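Local coordinates for protein adenylate kinase (Thermus thermophilus, PDB 3CM0) that is an adenylate kinase, expected to transfer the terminal phosphate of ATP reversibly to AMP and so yield two ADP, at residues Asp174-Tyr177 / Ala178-Arg181; Gly156-Ala160 / Arg161-Lys165; Gly36-Leu39 / Arg40-Ala44; Glu51-Arg54 / Pro55-Arg59. All blocks are in the same frame, centred on the assembly; numbering follows the deposited sequence.

Contact 1: residues Asp174-Tyr177 / Ala178-Arg181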
loop_
_atom_site.group_PDB
_atom_site.type_symbol
_atom_site.label_atom_id
_atom_site.label_comp_id
_atom_site.label_asym_id
_atom_site.label_seq_id
_atom_site.Cartn_x
_atom_site.Cartn_y
_atom_site.Cartn_z
ATOM N N ASP A 174 -16.668 7.049 6.581
ATOM C CA ASP A 174 -17.024 8.241 5.849
ATOM C C ASP A 174 -16.228 9.457 6.308
ATOM O O ASP A 174 -15.851 10.297 5.480
ATOM C CB ASP A 174 -18.532 8.551 5.968
ATOM C CG ASP A 174 -19.395 7.661 5.077
ATOM O OD1 ASP A 174 -18.936 7.262 3.984
ATOM O OD2 ASP A 174 -20.546 7.368 5.473
ATOM N N GLU A 175 -16.011 9.590 7.617
ATOM C CA GLU A 175 -15.236 10.726 8.123
ATOM C C GLU A 175 -13.772 10.643 7.682
ATOM O O GLU A 175 -13.180 11.642 7.285
ATOM C CB GLU A 175 -15.267 10.783 9.650
ATOM C CG GLU A 175 -16.708 10.900 10.189
ATOM C CD GLU A 175 -16.782 10.905 11.711
ATOM O OE1 GLU A 175 -16.228 10.001 12.366
ATOM O OE2 GLU A 175 -17.426 11.825 12.258
ATOM N N VAL A 176 -13.196 9.462 7.787
ATOM C CA VAL A 176 -11.787 9.300 7.389
ATOM C C VAL A 176 -11.668 9.530 5.868
ATOM O O VAL A 176 -10.744 10.212 5.376
ATOM C CB VAL A 176 -11.306 7.897 7.766
ATOM C CG1 VAL A 176 -9.846 7.682 7.247
ATOM C CG2 VAL A 176 -11.340 7.749 9.300
ATOM N N TYR A 177 -12.622 8.990 5.116
ATOM C CA TYR A 177 -12.620 9.179 3.662
ATOM C C TYR A 177 -12.658 10.662 3.287
ATOM O O TYR A 177 -11.930 11.131 2.390
ATOM C CB TYR A 177 -13.815 8.455 3.059
ATOM C CG TYR A 177 -13.826 8.461 1.552
ATOM C CD1 TYR A 177 -12.839 7.774 0.828
ATOM C CD2 TYR A 177 -14.810 9.143 0.848
ATOM C CE1 TYR A 177 -12.844 7.771 -0.560
ATOM C CE2 TYR A 177 -14.820 9.142 -0.560
ATOM C CZ TYR A 177 -13.836 8.453 -1.247
ATOM O OH TYR A 177 -13.839 8.433 -2.626
ATOM N N ALA A 178 -13.512 11.428 3.968
ATOM C CA ALA A 178 -13.593 12.858 3.693
ATOM C C ALA A 178 -12.250 13.535 3.957
ATOM O O ALA A 178 -11.847 14.444 3.226
ATOM C CB ALA A 178 -14.692 13.534 4.580
ATOM N N ARG A 179 -11.571 13.131 5.026
ATOM C CA ARG A 179 -10.279 13.732 5.339
ATOM C C ARG A 179 -9.244 13.381 4.283
ATOM O O ARG A 179 -8.399 14.210 3.931
ATOM C CB ARG A 179 -9.780 13.260 6.717
ATOM C CG ARG A 179 -10.654 13.758 7.882
ATOM C CD ARG A 179 -10.325 12.988 9.189
ATOM N NE ARG A 179 -11.238 13.350 10.280
ATOM C CZ ARG A 179 -11.516 12.578 11.325
ATOM N NH1 ARG A 179 -10.967 11.363 11.455
ATOM N NH2 ARG A 179 -12.330 13.042 12.271
ATOM N N ILE A 180 -9.285 12.152 3.793
ATOM C CA ILE A 180 -8.315 11.753 2.755
ATOM C C ILE A 180 -8.547 12.598 1.481
ATOM O O ILE A 180 -7.598 13.113 0.879
ATOM C CB ILE A 180 -8.478 10.258 2.418
ATOM C CG1 ILE A 180 -7.945 9.427 3.570
ATOM C CG2 ILE A 180 -7.779 9.912 1.050
ATOM C CD1 ILE A 180 -8.402 7.970 3.552
ATOM N N ARG A 181 -9.801 12.723 1.035
ATOM C CA ARG A 181 -10.073 13.526 -0.158
ATOM C C ARG A 181 -9.616 14.973 0.051
ATOM O O ARG A 181 -8.995 15.582 -0.832
ATOM C CB ARG A 181 -11.580 13.457 -0.519
ATOM C CG ARG A 181 -11.986 12.060 -0.967
ATOM C CD ARG A 181 -13.325 12.066 -1.674
ATOM N NE ARG A 181 -13.316 12.956 -2.829
ATOM C CZ ARG A 181 -14.269 12.974 -3.750
ATOM N NH1 ARG A 181 -15.298 12.144 -3.649
ATOM N NH2 ARG A 181 -14.193 13.827 -4.757
#

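Contact 2: residues Gly156-Ala160 / Arg161-Lys165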
loop_
_atom_site.group_PDB
_atom_site.type_symbol
_atom_site.label_atom_id
_atom_site.label_comp_id
_atom_site.label_asym_id
_atom_site.label_seq_id
_atom_site.Cartn_x
_atom_site.Cartn_y
_atom_site.Cartn_z
ATOM N N GLY A 156 9.952 9.217 6.180
ATOM C CA GLY A 156 10.977 10.243 6.056
ATOM C C GLY A 156 11.246 10.622 4.609
ATOM O O GLY A 156 11.422 11.794 4.281
ATOM N N TYR A 157 11.263 9.616 3.742
ATOM C CA TYR A 157 11.499 9.828 2.311
ATOM C C TYR A 157 10.430 10.739 1.705
ATOM O O TYR A 157 10.715 11.712 0.982
ATOM C CB TYR A 157 11.456 8.481 1.603
ATOM C CG TYR A 157 11.681 8.583 0.126
ATOM C CD1 TYR A 157 12.972 8.650 -0.400
ATOM C CD2 TYR A 157 10.604 8.606 -0.761
ATOM C CE1 TYR A 157 13.188 8.727 -1.785
ATOM C CE2 TYR A 157 10.816 8.700 -2.156
ATOM C CZ TYR A 157 12.106 8.754 -2.650
ATOM O OH TYR A 157 12.303 8.808 -4.011
ATOM N N TYR A 158 9.165 10.451 2.018
ATOM C CA TYR A 158 8.104 11.268 1.450
ATOM C C TYR A 158 7.914 12.609 2.144
ATOM O O TYR A 158 7.567 13.586 1.491
ATOM C CB TYR A 158 6.785 10.469 1.436
ATOM C CG TYR A 158 6.872 9.313 0.466
ATOM C CD1 TYR A 158 7.104 9.561 -0.911
ATOM C CD2 TYR A 158 6.707 7.993 0.889
ATOM C CE1 TYR A 158 7.149 8.492 -1.823
ATOM C CE2 TYR A 158 6.751 6.940 -0.018
ATOM C CZ TYR A 158 6.963 7.188 -1.359
ATOM O OH TYR A 158 6.982 6.136 -2.271
ATOM N N GLU A 159 8.118 12.663 3.460
ATOM C CA GLU A 159 8.002 13.939 4.168
ATOM C C GLU A 159 9.066 14.949 3.644
ATOM O O GLU A 159 8.785 16.147 3.477
ATOM C CB GLU A 159 8.164 13.704 5.685
ATOM C CG GLU A 159 7.910 14.964 6.524
ATOM C CD GLU A 159 7.869 14.666 8.013
ATOM O OE1 GLU A 159 7.012 13.863 8.440
ATOM O OE2 GLU A 159 8.695 15.239 8.754
ATOM N N ALA A 160 10.260 14.451 3.331
ATOM C CA ALA A 160 11.336 15.335 2.833
ATOM C C ALA A 160 10.944 15.966 1.493
ATOM O O ALA A 160 11.435 17.024 1.108
ATOM C CB ALA A 160 12.617 14.547 2.683
ATOM N N ARG A 161 10.052 15.297 0.771
ATOM C CA ARG A 161 9.613 15.788 -0.525
ATOM C C ARG A 161 8.313 16.552 -0.495
ATOM O O ARG A 161 7.793 16.944 -1.544
ATOM C CB ARG A 161 9.504 14.603 -1.496
ATOM C CG ARG A 161 10.849 14.061 -1.874
ATOM C CD ARG A 161 10.851 12.607 -2.346
ATOM N NE ARG A 161 12.202 12.243 -2.802
ATOM C CZ ARG A 161 13.239 11.961 -2.012
ATOM N NH1 ARG A 161 13.128 11.957 -0.679
ATOM N NH2 ARG A 161 14.424 11.751 -2.559
ATOM N N GLY A 162 7.792 16.754 0.706
ATOM C CA GLY A 162 6.548 17.478 0.896
ATOM C C GLY A 162 5.276 16.828 0.381
ATOM O O GLY A 162 4.259 17.521 0.238
ATOM N N VAL A 163 5.304 15.509 0.167
ATOM C CA VAL A 163 4.153 14.812 -0.373
ATOM C C VAL A 163 3.418 13.920 0.632
ATOM O O VAL A 163 2.410 13.287 0.285
ATOM C CB VAL A 163 4.525 13.962 -1.656
ATOM C CG1 VAL A 163 5.089 14.870 -2.763
ATOM C CG2 VAL A 163 5.535 12.846 -1.310
ATOM N N LEU A 164 3.895 13.894 1.877
ATOM C CA LEU A 164 3.234 13.046 2.890
ATOM C C LEU A 164 1.973 13.764 3.381
ATOM O O LEU A 164 2.002 14.959 3.699
ATOM C CB LEU A 164 4.190 12.791 4.062
ATOM C CG LEU A 164 3.706 11.802 5.136
ATOM C CD1 LEU A 164 3.722 10.390 4.490
ATOM C CD2 LEU A 164 4.699 11.818 6.367
ATOM N N LYS A 165 0.874 13.029 3.441
ATOM C CA LYS A 165 -0.410 13.570 3.895
ATOM C C LYS A 165 -0.821 12.727 5.098
ATOM O O LYS A 165 -1.306 11.598 4.946
ATOM C CB LYS A 165 -1.488 13.413 2.793
ATOM C CG LYS A 165 -1.097 13.947 1.437
ATOM C CD LYS A 165 -0.948 15.433 1.478
ATOM C CE LYS A 165 -0.575 15.989 0.103
ATOM N NZ LYS A 165 -0.343 17.472 0.204
HETATM O O HOH W 1 14.530 9.811 -5.185
#

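Contact 3: residues Gly36-Leu39 / Arg40-Ala44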
loop_
_atom_site.group_PDB
_atom_site.type_symbol
_atom_site.label_atom_id
_atom_site.label_comp_id
_atom_site.label_asym_id
_atom_site.label_seq_id
_atom_site.Cartn_x
_atom_site.Cartn_y
_atom_site.Cartn_z
ATOM N N GLY A 36 1.384 -8.471 -6.179
ATOM C CA GLY A 36 1.133 -9.889 -5.957
ATOM C C GLY A 36 0.055 -10.472 -6.868
ATOM O O GLY A 36 0.236 -11.547 -7.448
ATOM N N ASP A 37 -1.078 -9.779 -6.991
ATOM C CA ASP A 37 -2.175 -10.265 -7.842
ATOM C C ASP A 37 -1.801 -10.391 -9.320
ATOM O O ASP A 37 -2.102 -11.392 -9.983
ATOM C CB ASP A 37 -3.396 -9.342 -7.727
ATOM C CG ASP A 37 -4.058 -9.409 -6.359
ATOM O OD1 ASP A 37 -3.884 -10.437 -5.674
ATOM O OD2 ASP A 37 -4.763 -8.443 -5.974
ATOM N N ILE A 38 -1.152 -9.365 -9.849
ATOM C CA ILE A 38 -0.757 -9.374 -11.259
ATOM C C ILE A 38 0.129 -10.584 -11.575
ATOM O O ILE A 38 -0.106 -11.326 -12.539
ATOM C CB ILE A 38 -0.017 -8.049 -11.585
ATOM C CG1 ILE A 38 -0.922 -6.872 -11.206
ATOM C CG2 ILE A 38 0.377 -7.995 -13.044
ATOM C CD1 ILE A 38 -0.217 -5.529 -11.188
ATOM N N LEU A 39 1.134 -10.804 -10.742
ATOM C CA LEU A 39 2.025 -11.927 -10.976
ATOM C C LEU A 39 1.304 -13.271 -10.858
ATOM O O LEU A 39 1.504 -14.158 -11.679
ATOM C CB LEU A 39 3.195 -11.874 -9.999
ATOM C CG LEU A 39 4.339 -12.819 -10.341
ATOM C CD1 LEU A 39 4.818 -12.551 -11.766
ATOM C CD2 LEU A 39 5.465 -12.614 -9.349
ATOM N N ARG A 40 0.473 -13.423 -9.832
ATOM C CA ARG A 40 -0.250 -14.678 -9.659
ATOM C C ARG A 40 -1.111 -14.962 -10.887
ATOM O O ARG A 40 -1.198 -16.105 -11.357
ATOM C CB ARG A 40 -1.115 -14.612 -8.404
ATOM C CG ARG A 40 -1.797 -15.929 -8.052
ATOM C CD ARG A 40 -2.507 -15.838 -6.701
ATOM N NE ARG A 40 -1.632 -15.299 -5.659
ATOM C CZ ARG A 40 -1.469 -14.002 -5.403
ATOM N NH1 ARG A 40 -2.130 -13.090 -6.106
ATOM N NH2 ARG A 40 -0.633 -13.614 -4.450
ATOM N N ASP A 41 -1.737 -13.904 -11.401
ATOM C CA ASP A 41 -2.578 -13.975 -12.590
ATOM C C ASP A 41 -1.749 -14.452 -13.792
ATOM O O ASP A 41 -2.164 -15.344 -14.534
ATOM C CB ASP A 41 -3.167 -12.591 -12.869
ATOM C CG ASP A 41 -4.355 -12.638 -13.816
ATOM O OD1 ASP A 41 -5.336 -13.359 -13.512
ATOM O OD2 ASP A 41 -4.305 -11.948 -14.859
ATOM N N HIS A 42 -0.575 -13.848 -13.979
ATOM C CA HIS A 42 0.326 -14.232 -15.068
ATOM C C HIS A 42 0.709 -15.710 -14.985
ATOM O O HIS A 42 0.687 -16.433 -15.982
ATOM C CB HIS A 42 1.600 -13.389 -15.003
ATOM C CG HIS A 42 1.529 -12.120 -15.787
ATOM N ND1 HIS A 42 1.498 -12.106 -17.168
ATOM C CD2 HIS A 42 1.510 -10.823 -15.396
ATOM C CE1 HIS A 42 1.468 -10.856 -17.592
ATOM N NE2 HIS A 42 1.475 -10.054 -16.537
ATOM N N VAL A 43 1.088 -16.159 -13.791
ATOM C CA VAL A 43 1.472 -17.548 -13.632
ATOM C C VAL A 43 0.256 -18.435 -13.826
ATOM O O VAL A 43 0.347 -19.464 -14.475
ATOM C CB VAL A 43 2.087 -17.809 -12.221
ATOM C CG1 VAL A 43 2.248 -19.309 -11.972
ATOM C CG2 VAL A 43 3.432 -17.103 -12.113
ATOM N N ALA A 44 -0.880 -18.038 -13.265
ATOM C CA ALA A 44 -2.088 -18.852 -13.417
ATOM C C ALA A 44 -2.384 -19.119 -14.894
ATOM O O ALA A 44 -2.495 -20.271 -15.315
ATOM C CB ALA A 44 -3.272 -18.165 -12.763
#

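Contact 4: residues Glu51-Arg54 / Pro55-Arg59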
loop_
_atom_site.group_PDB
_atom_site.type_symbol
_atom_site.label_atom_id
_atom_site.label_comp_id
_atom_site.label_asym_id
_atom_site.label_seq_id
_atom_site.Cartn_x
_atom_site.Cartn_y
_atom_site.Cartn_z
ATOM N N GLU A 51 5.606 -17.951 -17.169
ATOM C CA GLU A 51 6.558 -19.066 -17.243
ATOM C C GLU A 51 7.991 -18.656 -16.918
ATOM O O GLU A 51 8.797 -19.487 -16.485
ATOM C CB GLU A 51 6.490 -19.742 -18.615
ATOM C CG GLU A 51 5.174 -20.485 -18.846
ATOM C CD GLU A 51 4.794 -21.425 -17.687
ATOM O OE1 GLU A 51 5.655 -22.213 -17.231
ATOM O OE2 GLU A 51 3.627 -21.377 -17.236
ATOM N N ARG A 52 8.311 -17.378 -17.102
ATOM C CA ARG A 52 9.658 -16.893 -16.786
ATOM C C ARG A 52 9.829 -16.697 -15.279
ATOM O O ARG A 52 10.893 -16.967 -14.719
ATOM C CB ARG A 52 9.902 -15.560 -17.493
ATOM C CG ARG A 52 10.013 -15.677 -18.998
ATOM C CD ARG A 52 11.463 -15.730 -19.405
ATOM N NE ARG A 52 12.140 -14.502 -18.995
ATOM C CZ ARG A 52 13.441 -14.288 -19.136
ATOM N NH1 ARG A 52 14.210 -15.229 -19.675
ATOM N NH2 ARG A 52 13.965 -13.132 -18.748
ATOM N N VAL A 53 8.769 -16.231 -14.625
ATOM C CA VAL A 53 8.827 -15.991 -13.192
ATOM C C VAL A 53 8.567 -17.253 -12.367
ATOM O O VAL A 53 8.969 -17.321 -11.209
ATOM C CB VAL A 53 7.825 -14.865 -12.731
ATOM C CG1 VAL A 53 7.946 -13.637 -13.644
ATOM C CG2 VAL A 53 6.392 -15.376 -12.717
ATOM N N ARG A 54 7.901 -18.245 -12.950
ATOM C CA ARG A 54 7.619 -19.481 -12.215
ATOM C C ARG A 54 8.847 -20.053 -11.519
ATOM O O ARG A 54 8.798 -20.360 -10.319
ATOM C CB ARG A 54 6.991 -20.551 -13.141
ATOM C CG ARG A 54 6.994 -21.971 -12.556
ATOM C CD ARG A 54 6.301 -22.992 -13.492
ATOM N NE ARG A 54 4.871 -22.737 -13.506
ATOM C CZ ARG A 54 4.053 -23.119 -12.529
ATOM N NH1 ARG A 54 4.548 -23.783 -11.498
ATOM N NH2 ARG A 54 2.765 -22.802 -12.556
ATOM N N PRO A 55 9.976 -20.181 -12.237
ATOM C CA PRO A 55 11.185 -20.735 -11.611
ATOM C C PRO A 55 11.720 -19.951 -10.414
ATOM O O PRO A 55 12.256 -20.532 -9.463
ATOM C CB PRO A 55 12.181 -20.793 -12.772
ATOM C CG PRO A 55 11.726 -19.716 -13.680
ATOM C CD PRO A 55 10.226 -19.845 -13.649
ATOM N N ILE A 56 11.575 -18.628 -10.460
ATOM C CA ILE A 56 12.046 -17.777 -9.370
ATOM C C ILE A 56 11.226 -18.103 -8.142
ATOM O O ILE A 56 11.759 -18.283 -7.049
ATOM C CB ILE A 56 11.842 -16.270 -9.734
ATOM C CG1 ILE A 56 12.735 -15.909 -10.928
ATOM C CG2 ILE A 56 12.154 -15.369 -8.518
ATOM C CD1 ILE A 56 12.430 -14.544 -11.540
ATOM N N MET A 57 9.917 -18.196 -8.342
ATOM C CA MET A 57 9.006 -18.470 -7.252
ATOM C C MET A 57 9.216 -19.854 -6.656
ATOM O O MET A 57 9.210 -19.999 -5.432
ATOM C CB MET A 57 7.560 -18.313 -7.729
ATOM C CG MET A 57 7.161 -16.844 -7.934
ATOM S SD MET A 57 5.609 -16.725 -8.844
ATOM C CE MET A 57 4.467 -17.186 -7.630
ATOM N N GLU A 58 9.422 -20.856 -7.503
ATOM C CA GLU A 58 9.610 -22.233 -7.023
ATOM C C GLU A 58 10.903 -22.385 -6.218
ATOM O O GLU A 58 10.952 -23.139 -5.221
ATOM C CB GLU A 58 9.611 -23.213 -8.205
ATOM C CG GLU A 58 8.308 -23.196 -9.010
ATOM C CD GLU A 58 8.259 -24.276 -10.091
ATOM O OE1 GLU A 58 9.334 -24.649 -10.614
ATOM O OE2 GLU A 58 7.145 -24.739 -10.436
ATOM N N ARG A 59 11.951 -21.675 -6.633
ATOM C CA ARG A 59 13.201 -21.746 -5.919
ATOM C C ARG A 59 13.065 -21.004 -4.602
ATOM O O ARG A 59 14.030 -20.967 -3.806
ATOM C CB ARG A 59 14.300 -21.100 -6.750
ATOM C CG ARG A 59 14.656 -21.913 -7.949
ATOM C CD ARG A 59 15.730 -21.203 -8.728
ATOM N NE ARG A 59 15.218 -19.979 -9.328
ATOM C CZ ARG A 59 15.967 -19.094 -9.972
ATOM N NH1 ARG A 59 17.272 -19.296 -10.094
ATOM N NH2 ARG A 59 15.410 -18.011 -10.500
#

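Contact 1: residues Asp174-Tyr177 / Ala178-Arg181
Within helix 173-184, the C-terminal helix of the CORE domain, Tyr177 and Arg181 meet one turn apart. The Tyr177 ring stands with CG opposite the backbone N (chi1 -174°), which swings it along the helix toward the following turn, and the aliphatic part of Arg181 covers one of its faces. Arg181 CG lies 4.2 Å from the ring centroid and only 17° off the ring normal, the geometry of a CH-pi contact, while Arg181 CD comes to 3.5 Å from Tyr177 CE2. The guanidinium itself is not stacked on the ring, for the two planes stand 74° apart. Its NH2 forms a salt bridge with the C-terminal carboxylate of Ile186, while Tyr177 OH is hydrogen-bonded to Glu27 and the Tyr177 ring makes a cation-pi contact with Arg23.

Helix 173-184 follows strand 164-168, an outermost strand of the parallel sheet of the P-loop NTPase fold, and packs on helix 17-28 through Val176, Tyr177 and Ile180, the last also reaching Val167 of the strand. Val176 CG1 and Ile180 CD1 touch at 4.0 Å on this buried side. On a more exposed side the extended chain of Arg179 runs back past Glu175, placing one face of its guanidinium over Glu175 CB, 4.5 Å from Arg179 CZ. Arg179 NH1 goes on to the carbonyls of Asp168 and Leu170, and Glu175 OE1 accepts from Thr172 N, just before the helix. Regular backbone bonds underlie these pairs, among them Arg181 N to Tyr177 O at 3.0 Å and Ile180 N to Val176 O at 2.9 Å.

Contact 2: residues Gly156-Ala160 / Arg161-Lys165
One face of the Tyr157 ring carries the guanidinium of Arg161, with centres 3.6 Å apart and planes only 14° from parallel, a stacked cation-pi pair. Tyr158 CE1 sits in plane at the ring's edge, and Tyr157 CD2 in turn lies over a face of the Tyr158 ring. At the edge of the guanidinium is Tyr157 O, which accepts from Arg161 NH1 at 2.9 Å (152° at the hydrogen); stack and bond together fix the rotation of the group. A water joins the far ends, 2.7 Å from Tyr157 OH and a weak 3.3 Å from Arg161 NH2, while the hydroxyl also bonds to Asp96. With an alanine here the stacking face and the hydroxyl go, and the guanidinium would probably be freer to turn, held mainly by the carbonyl, with Asp96 losing its hydroxyl partner.

Around Arg161, helix 137-160 ends in a Schellman motif. Gly162, with positive phi (68°), donates from N to Glu159 O at 3.0 Å, and Val163 N reaches Tyr158 O at 3.3 Å. Arg161 N approaches that same carbonyl from the opposite face of its plane. The hydrophobic contact that often accompanies the motif is present, Val163 CG2 meeting Tyr158 CD1 at 3.7 Å. Leu164 then opens strand 164-168, with CD2 3.7 Å from Glu159 OE1, whose salt bridge runs to Arg166.

Contact 3: residues Gly36-Leu39 / Arg40-Ala44
Two torsions bring Arg40 back to Asp37: CG stands opposite the backbone N (chi1 -174°), and a bend at chi3 folds the guanidinium toward the start of the helix. Arg40 NH1 ends 3.2 Å from Asp37 OD1, forming a salt bridge. As a hydrogen bond it is weak, with an angle of 124° at the hydrogen. The carboxylate and guanidinium planes stand 70° apart, so a single oxygen and a single nitrogen do the touching instead of a paired, coplanar grip. The guanidinium also hangs beside the carbonyl of Gly36, with NH1 3.1 Å from Gly36 O but badly angled for a bond; that oxygen instead accepts from Arg40 N at 3.0 Å.

Further along, Ile38 and His42 run side by side in the same direction. His42 CD2 lies 3.8 Å from Ile38 CG2 and 3.3 Å from Ile38 O, while His42 ND1 is hydrogen-bonded to Thr47, just beyond the helix. Backbone evidence for regular helix is direct, with His42 N to Ile38 O and Val43 N to Leu39 O both at 2.9 Å.

Leu39 and Val43 pack on Val53 of helix 48-58, and Ile38 and His42 reach helix 65-75. This is helix 35-44 of the NMP region, one of the two small peripheral domains that move during catalysis; Arg40 is predicted to bind AMP, and the side chain of Leu39 lies beside that of Val63, which belongs to the same predicted site.

Contact 4: residues Glu51-Arg54 / Pro55-Arg59
Arg54 and Glu58 are joined by a salt bridge, in which Arg54 NH1 donates to Glu58 OE2 at 3.0 Å, with 150° at the hydrogen. Arg54 gets there with CG anti to its backbone N and a chain bent at chi3. The oxygen lies practically in the guanidinium plane, at its edge, whereas the nitrogen meets the carboxylate on its anti side, 34° out of plane, and the two planes stand 75° apart. A longer ionic contact, Arg54 NE to Glu51 OE1 at 3.8 Å, extends this into a three-residue network. A methionine in place of Arg54 would remove the guanidinium and would probably leave Glu58 without its positive mate and Glu51 without its more distant, weaker one.

Among the backbone bonds, neither Pro55, which has no N-H and whose CD sits 3.2 Å from Glu51 O, nor Ile56 N is bonded to the preceding turn, so the helix is kinked; Ile56 N makes a weak bond to Val53 O. Regular pairing resumes with Met57 N to Val53 O at 3.1 Å and Glu58 N to Arg54 O at 2.9 Å.

One side chain bonds to backbone: Arg59 NE donates to Pro55 O at 3.0 Å from above the carbonyl plane, and Arg59 N reaches that oxygen from the opposite face.

Apolar contact is slighter: Val53 CG2 and Met57 SD lie 4.2 Å apart, their side chains pointing the same way.

Apart from Arg59, which follows it, this is helix 48-58 of the NMP region, whose Arg54 and Met57 lean on Val43 of helix 35-44.

Along the chain the order is contact 3, contact 4, contact 2, contact 1. Each joins directly consecutive residues, so none closes a long loop, and they run in series without nesting or crossing. Contacts 3 and 4 lie on successive helices of the NMP region, their centres about 12 Å apart, and pack directly against each other. Contact 2 leads from helix 137-160 into strand 164-168, and contact 1 lies on helix 173-184, which follows that strand; the nearest atoms of contacts 1 and 2 are about 6 Å apart. Contacts 1 and 3 lie on opposite sides of the chain's centre, their own centres about 32 Å apart.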